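Local coordinates for protein sulfotransferase (Alicyclobacillus acidocaldarius subsp. acidocaldarius, PDB 3RNL) that probably transfers sulfuryl groups to acceptor molecules and binds magnesium, at residues R8-V14 / M103-Y107; K40-S46 / E88-Y93. One frame throughout, in Å; residues are numbered along the deposited sequence.

Contact 1 of 2, residues R8-V14 / M103-Y107; sequences RPNFFIV and MYDAY
The phenol ring of Tyr-107 packs against Arg-8, Pro-9 and Phe-12. Over the centre of one of its faces lies the carbonyl oxygen of Pro-9, 3.9 Å above the plane, while the methyl of Ala-106, its own chain neighbour, sits nearer the rim of the opposite face. The guanidinium of Arg-8 carries CD1 of Tyr-107 over its centre, 3.5 Å above the plane; the two flat groups are turned 44° apart, so the ring leans on the guanidinium without stacking on it. CD2 of Tyr-107 lies at the edge of the Phe-12 ring, in its plane, 3.9 Å from Phe-12 CZ. One face of that same phenylalanine ring takes the end of Met-103, a selenomethionine: in the conformer described here, its CE lies 4.1 Å from the Phe-12 ring centroid and its SE 4.5 Å, a Met-aromatic contact supplemented by a CH-pi contact from the methyl. The Met-103 chain runs extended beyond CG (chi2 171°, chi3 162°), which lays CE over the CG side of the Phe-12 face, where it also touches Val-14 CG1 at 3.9 Å. Arg-8, bent at chi2 and chi3, folds back so that its NH1 donates to the carbonyl oxygen of Pro-9 at 2.9 Å. The bond is bent, and the donor stands above the carbonyl plane; it ties the guanidinium beside the tyrosine. CG of Pro-9 adds an apolar touch to CE2 of the same ring. The contact thus seats the C-terminal end of helix 99-106 against central strand 11-13 and the loop leading into it, in the parallel sheet of a P-loop-type fold. Helix 70-75 sets Tyr-73 against Pro-9 and Phe-12 and Met-74 against Arg-8 and Tyr-107, helix 167-178 brings Tyr-174 and Phe-178 to Met-103, and strand 111-116 lies beside strand 11-13.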
# COMPACT_ATOMS: atom_id res chain seq x y z
N ARG A 8 14.30 -5.70 14.76
CA ARG A 8 13.77 -4.52 14.11
C ARG A 8 13.50 -4.80 12.63
O ARG A 8 14.08 -5.73 12.06
CB ARG A 8 14.72 -3.33 14.31
CG ARG A 8 16.16 -3.65 14.04
CD ARG A 8 16.41 -3.66 12.55
NE ARG A 8 17.60 -2.90 12.19
CZ ARG A 8 17.83 -2.45 10.96
NH1 ARG A 8 16.95 -2.68 10.00
NH2 ARG A 8 18.94 -1.76 10.70
N PRO A 9 12.59 -4.02 12.03
CA PRO A 9 12.23 -4.26 10.62
C PRO A 9 13.35 -3.84 9.67
O PRO A 9 14.07 -2.86 9.92
CB PRO A 9 11.00 -3.38 10.43
CG PRO A 9 11.19 -2.25 11.42
CD PRO A 9 11.85 -2.89 12.62
N ASN A 10 13.64 -4.68 8.70
CA ASN A 10 14.44 -4.29 7.55
C ASN A 10 13.74 -4.13 6.19
O ASN A 10 14.43 -3.94 5.18
CB ASN A 10 15.73 -5.08 7.48
CG ASN A 10 15.48 -6.55 7.39
OD1 ASN A 10 14.41 -6.97 6.97
ND2 ASN A 10 16.46 -7.35 7.78
N PHE A 11 12.44 -4.35 6.14
CA PHE A 11 11.68 -4.05 4.93
C PHE A 11 10.27 -3.61 5.29
O PHE A 11 9.79 -3.87 6.41
CB PHE A 11 11.71 -5.22 3.92
CG PHE A 11 10.79 -6.38 4.25
CD1 PHE A 11 9.52 -6.46 3.69
CD2 PHE A 11 11.24 -7.42 5.06
CE1 PHE A 11 8.67 -7.55 3.97
CE2 PHE A 11 10.41 -8.51 5.34
CZ PHE A 11 9.12 -8.58 4.80
N PHE A 12 9.63 -2.89 4.37
CA PHE A 12 8.28 -2.42 4.62
C PHE A 12 7.45 -2.63 3.39
O PHE A 12 7.94 -2.43 2.28
CB PHE A 12 8.29 -0.91 4.95
CG PHE A 12 9.10 -0.59 6.18
CD1 PHE A 12 8.53 -0.66 7.44
CD2 PHE A 12 10.42 -0.20 6.07
CE1 PHE A 12 9.27 -0.38 8.56
CE2 PHE A 12 11.17 0.10 7.21
CZ PHE A 12 10.59 0.01 8.45
N ILE A 13 6.21 -3.05 3.59
CA ILE A 13 5.24 -3.13 2.49
C ILE A 13 4.39 -1.88 2.65
O ILE A 13 3.69 -1.72 3.66
CB ILE A 13 4.39 -4.40 2.62
CG1 ILE A 13 5.29 -5.64 2.44
CG2 ILE A 13 3.27 -4.40 1.57
CD1 ILE A 13 4.59 -6.97 2.80
N VAL A 14 4.54 -0.95 1.72
CA VAL A 14 4.00 0.39 1.96
C VAL A 14 2.66 0.75 1.32
O VAL A 14 2.16 1.85 1.51
CB VAL A 14 5.04 1.47 1.61
CG1 VAL A 14 6.32 1.23 2.43
CG2 VAL A 14 5.35 1.44 0.11
N MSE A 103 11.22 6.84 7.68
CA MSE A 103 11.72 5.47 7.66
C MSE A 103 13.22 5.45 7.42
O MSE A 103 13.96 4.72 8.07
CB MSE A 103 11.07 4.65 6.55
CG MSE A 103 9.62 4.30 6.79
SE MSE A 103 8.91 3.52 5.13
CE MSE A 103 7.35 2.66 5.89
N TYR A 104 13.65 6.24 6.45
CA TYR A 104 15.07 6.28 6.10
C TYR A 104 15.92 6.78 7.26
O TYR A 104 17.06 6.31 7.50
CB TYR A 104 15.26 7.18 4.87
CG TYR A 104 16.70 7.21 4.39
CD1 TYR A 104 17.16 6.29 3.45
CD2 TYR A 104 17.59 8.16 4.90
CE1 TYR A 104 18.47 6.31 3.03
CE2 TYR A 104 18.90 8.18 4.48
CZ TYR A 104 19.33 7.25 3.55
OH TYR A 104 20.63 7.28 3.11
N ASP A 105 15.39 7.76 7.97
CA ASP A 105 16.13 8.31 9.09
C ASP A 105 16.32 7.25 10.17
O ASP A 105 17.32 7.28 10.90
CB ASP A 105 15.44 9.56 9.64
CG ASP A 105 15.67 10.79 8.76
OD1 ASP A 105 16.59 10.77 7.92
OD2 ASP A 105 14.94 11.79 8.92
N ALA A 106 15.35 6.35 10.32
CA ALA A 106 15.48 5.23 11.25
C ALA A 106 16.26 4.02 10.69
O ALA A 106 17.09 3.43 11.39
CB ALA A 106 14.09 4.79 11.74
N TYR A 107 15.97 3.66 9.44
CA TYR A 107 16.49 2.43 8.82
C TYR A 107 16.94 2.70 7.39
O TYR A 107 16.23 2.38 6.45
CB TYR A 107 15.41 1.35 8.82
CG TYR A 107 14.92 1.04 10.21
CD1 TYR A 107 15.78 0.50 11.15
CD2 TYR A 107 13.61 1.32 10.58
CE1 TYR A 107 15.34 0.23 12.45
CE2 TYR A 107 13.16 1.04 11.88
CZ TYR A 107 14.02 0.50 12.79
OH TYR A 107 13.58 0.24 14.07

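Contact 2 of 2, residues K40-S46 / E88-Y93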
# COMPACT_ATOMS: atom_id res chain seq x y z
N LYS A 40 -1.21 -5.23 11.30
CA LYS A 40 -1.17 -4.46 10.05
C LYS A 40 -1.70 -3.06 10.33
O LYS A 40 -2.45 -2.85 11.30
CB LYS A 40 -2.07 -5.11 9.00
CG LYS A 40 -2.07 -6.63 8.99
CD LYS A 40 -0.66 -7.18 8.75
CE LYS A 40 -0.67 -8.71 8.71
NZ LYS A 40 0.69 -9.28 8.85
N GLU A 41 -1.30 -2.11 9.49
CA GLU A 41 -1.80 -0.74 9.54
C GLU A 41 -1.38 0.02 10.80
O GLU A 41 -2.06 0.97 11.21
CB GLU A 41 -3.34 -0.71 9.45
CG GLU A 41 -3.92 -1.45 8.26
CD GLU A 41 -3.58 -0.76 6.96
OE1 GLU A 41 -2.48 -0.99 6.45
OE2 GLU A 41 -4.41 0.04 6.47
N ALA A 42 -0.26 -0.36 11.40
CA ALA A 42 0.28 0.43 12.50
C ALA A 42 0.48 1.90 12.11
O ALA A 42 0.22 2.81 12.90
CB ALA A 42 1.60 -0.18 13.03
N HIS A 43 0.96 2.11 10.88
CA HIS A 43 1.21 3.45 10.33
C HIS A 43 2.14 4.32 11.17
O HIS A 43 2.09 5.55 11.10
CB HIS A 43 -0.10 4.20 10.02
CG HIS A 43 -0.79 3.68 8.80
ND1 HIS A 43 -1.76 2.70 8.85
CD2 HIS A 43 -0.59 3.95 7.48
CE1 HIS A 43 -2.15 2.41 7.61
NE2 HIS A 43 -1.47 3.16 6.77
N PHE A 44 3.03 3.68 11.92
CA PHE A 44 3.94 4.43 12.80
C PHE A 44 4.71 5.54 12.07
O PHE A 44 4.82 6.68 12.57
CB PHE A 44 4.91 3.45 13.48
CG PHE A 44 5.95 4.13 14.33
CD1 PHE A 44 5.62 4.69 15.55
CD2 PHE A 44 7.27 4.20 13.89
CE1 PHE A 44 6.58 5.32 16.33
CE2 PHE A 44 8.23 4.81 14.67
CZ PHE A 44 7.88 5.37 15.90
N PHE A 45 5.25 5.23 10.89
CA PHE A 45 6.07 6.21 10.17
C PHE A 45 5.27 7.30 9.47
O PHE A 45 5.84 8.24 8.92
CB PHE A 45 7.02 5.49 9.20
CG PHE A 45 8.09 4.71 9.92
CD1 PHE A 45 9.13 5.38 10.55
CD2 PHE A 45 8.03 3.33 10.00
CE1 PHE A 45 10.13 4.68 11.23
CE2 PHE A 45 9.01 2.62 10.70
CZ PHE A 45 10.06 3.30 11.31
N SER A 46 3.94 7.14 9.42
CA SER A 46 3.05 8.16 8.87
C SER A 46 2.39 9.12 9.85
O SER A 46 1.82 10.13 9.45
CB SER A 46 1.96 7.47 8.02
OG SER A 46 2.57 6.88 6.89
N GLU A 88 7.08 -4.96 7.94
CA GLU A 88 5.88 -4.41 8.53
C GLU A 88 5.08 -3.78 7.41
O GLU A 88 5.65 -3.20 6.50
CB GLU A 88 6.25 -3.35 9.58
CG GLU A 88 5.05 -2.84 10.40
CD GLU A 88 4.62 -1.44 9.98
OE1 GLU A 88 3.43 -1.27 9.61
OE2 GLU A 88 5.47 -0.51 10.02
N ALA A 89 3.75 -3.92 7.48
CA ALA A 89 2.88 -3.49 6.38
C ALA A 89 1.81 -2.50 6.82
O ALA A 89 0.95 -2.85 7.62
CB ALA A 89 2.19 -4.71 5.77
N SER A 90 1.85 -1.30 6.25
CA SER A 90 0.77 -0.31 6.43
C SER A 90 0.50 0.33 5.08
O SER A 90 1.41 0.91 4.49
CB SER A 90 1.21 0.78 7.43
OG SER A 90 1.38 0.24 8.73
N VAL A 91 -0.74 0.25 4.59
CA VAL A 91 -1.01 0.57 3.19
C VAL A 91 -1.00 2.06 2.83
O VAL A 91 -0.94 2.39 1.65
CB VAL A 91 -2.31 -0.07 2.70
CG1 VAL A 91 -2.21 -1.59 2.80
CG2 VAL A 91 -3.49 0.47 3.50
N PHE A 92 -1.09 2.96 3.80
CA PHE A 92 -0.98 4.37 3.48
C PHE A 92 0.43 4.95 3.67
O PHE A 92 0.65 6.15 3.56
CB PHE A 92 -2.07 5.21 4.17
CG PHE A 92 -3.46 4.79 3.76
CD1 PHE A 92 -3.90 5.01 2.46
CD2 PHE A 92 -4.32 4.17 4.66
CE1 PHE A 92 -5.20 4.62 2.07
CE2 PHE A 92 -5.60 3.78 4.27
CZ PHE A 92 -6.03 4.01 2.97
N TYR A 93 1.39 4.09 4.00
CA TYR A 93 2.79 4.52 4.00
C TYR A 93 3.17 5.16 2.65
O TYR A 93 3.92 6.13 2.61
CB TYR A 93 3.69 3.32 4.27
CG TYR A 93 3.90 2.96 5.72
CD1 TYR A 93 3.64 3.86 6.75
CD2 TYR A 93 4.44 1.72 6.06
CE1 TYR A 93 3.87 3.53 8.08
CE2 TYR A 93 4.68 1.37 7.39
CZ TYR A 93 4.40 2.29 8.39
OH TYR A 93 4.64 1.95 9.69
O HOH W 1 -1.22 -3.34 5.68
O HOH W 2 1.52 -2.59 11.04
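His-43 and Ser-90 face each other where the loop after strand 34-35 crosses the end of strand 85-89, which leaves the parallel sheet through a type I beta turn from Ser-90 to Tyr-93. CB of Ser-90 stands almost exactly over the centre of the imidazole, 3.5 Å from its centroid, in a CH-pi contact, and also covers one face of the Tyr-93 ring. The His-43 and Tyr-93 planes lie obliquely at 67°, whereas Phe-92 is closer to parallel with the imidazole but slid aside, so those two rings barely overlap. Both imidazole nitrogens are engaged: ND1 donates to the carbonyl oxygen of Glu-41 from above its plane, and NE2 accepts the N-H of Phe-92 at 3.0 Å, nearly in the ring plane. Shortening His-43 to an alanine is likely to leave the N-H of Phe-92 without this acceptor and to open a gap beneath Ser-90 CB.

Ser-90 OG accepts the N-H of His-43 at 2.9 Å and donates to Glu-88 OE1. The other carboxylate oxygen, OE2, takes the hydroxyl of Tyr-93 on its syn lone pair and is also bonded to Tyr-73, so this buried group is held from both ends. A bend at chi2 (-68°) turns the Glu-41 carboxylate back toward Val-91, although its CB points away; a glycerol lies close to it, probably from the crystallisation liquor. Glu-41 N bonds to Ala-89 O at 3.0 Å, and Glu-41 OE1 receives the N-H of Val-91 on its syn lone pair at 2.8 Å.

Overall arrangement
From the N terminus, the chain enters strand 11-13, the first half of contact 1, then passes helix 21-29 and edge strand 34-35 to reach the loop 40-46. Contact 2 closes the smaller loop, from there to 88-93, which includes helices 60-64 and 70-75. The chain then continues through a short link into helix 99-106, whose end returns to 8-14 and closes contact 1, so the whole of contact 2 falls between the two halves of contact 1. The pair also meet in space: Ile-13 probably exchanges backbone hydrogen bonds with Glu-88 and Ser-90 as sheet neighbours, and Met-103 packs on Tyr-93. Together they join strands 11-13 and 85-89, loop 40-46 and helix 99-106.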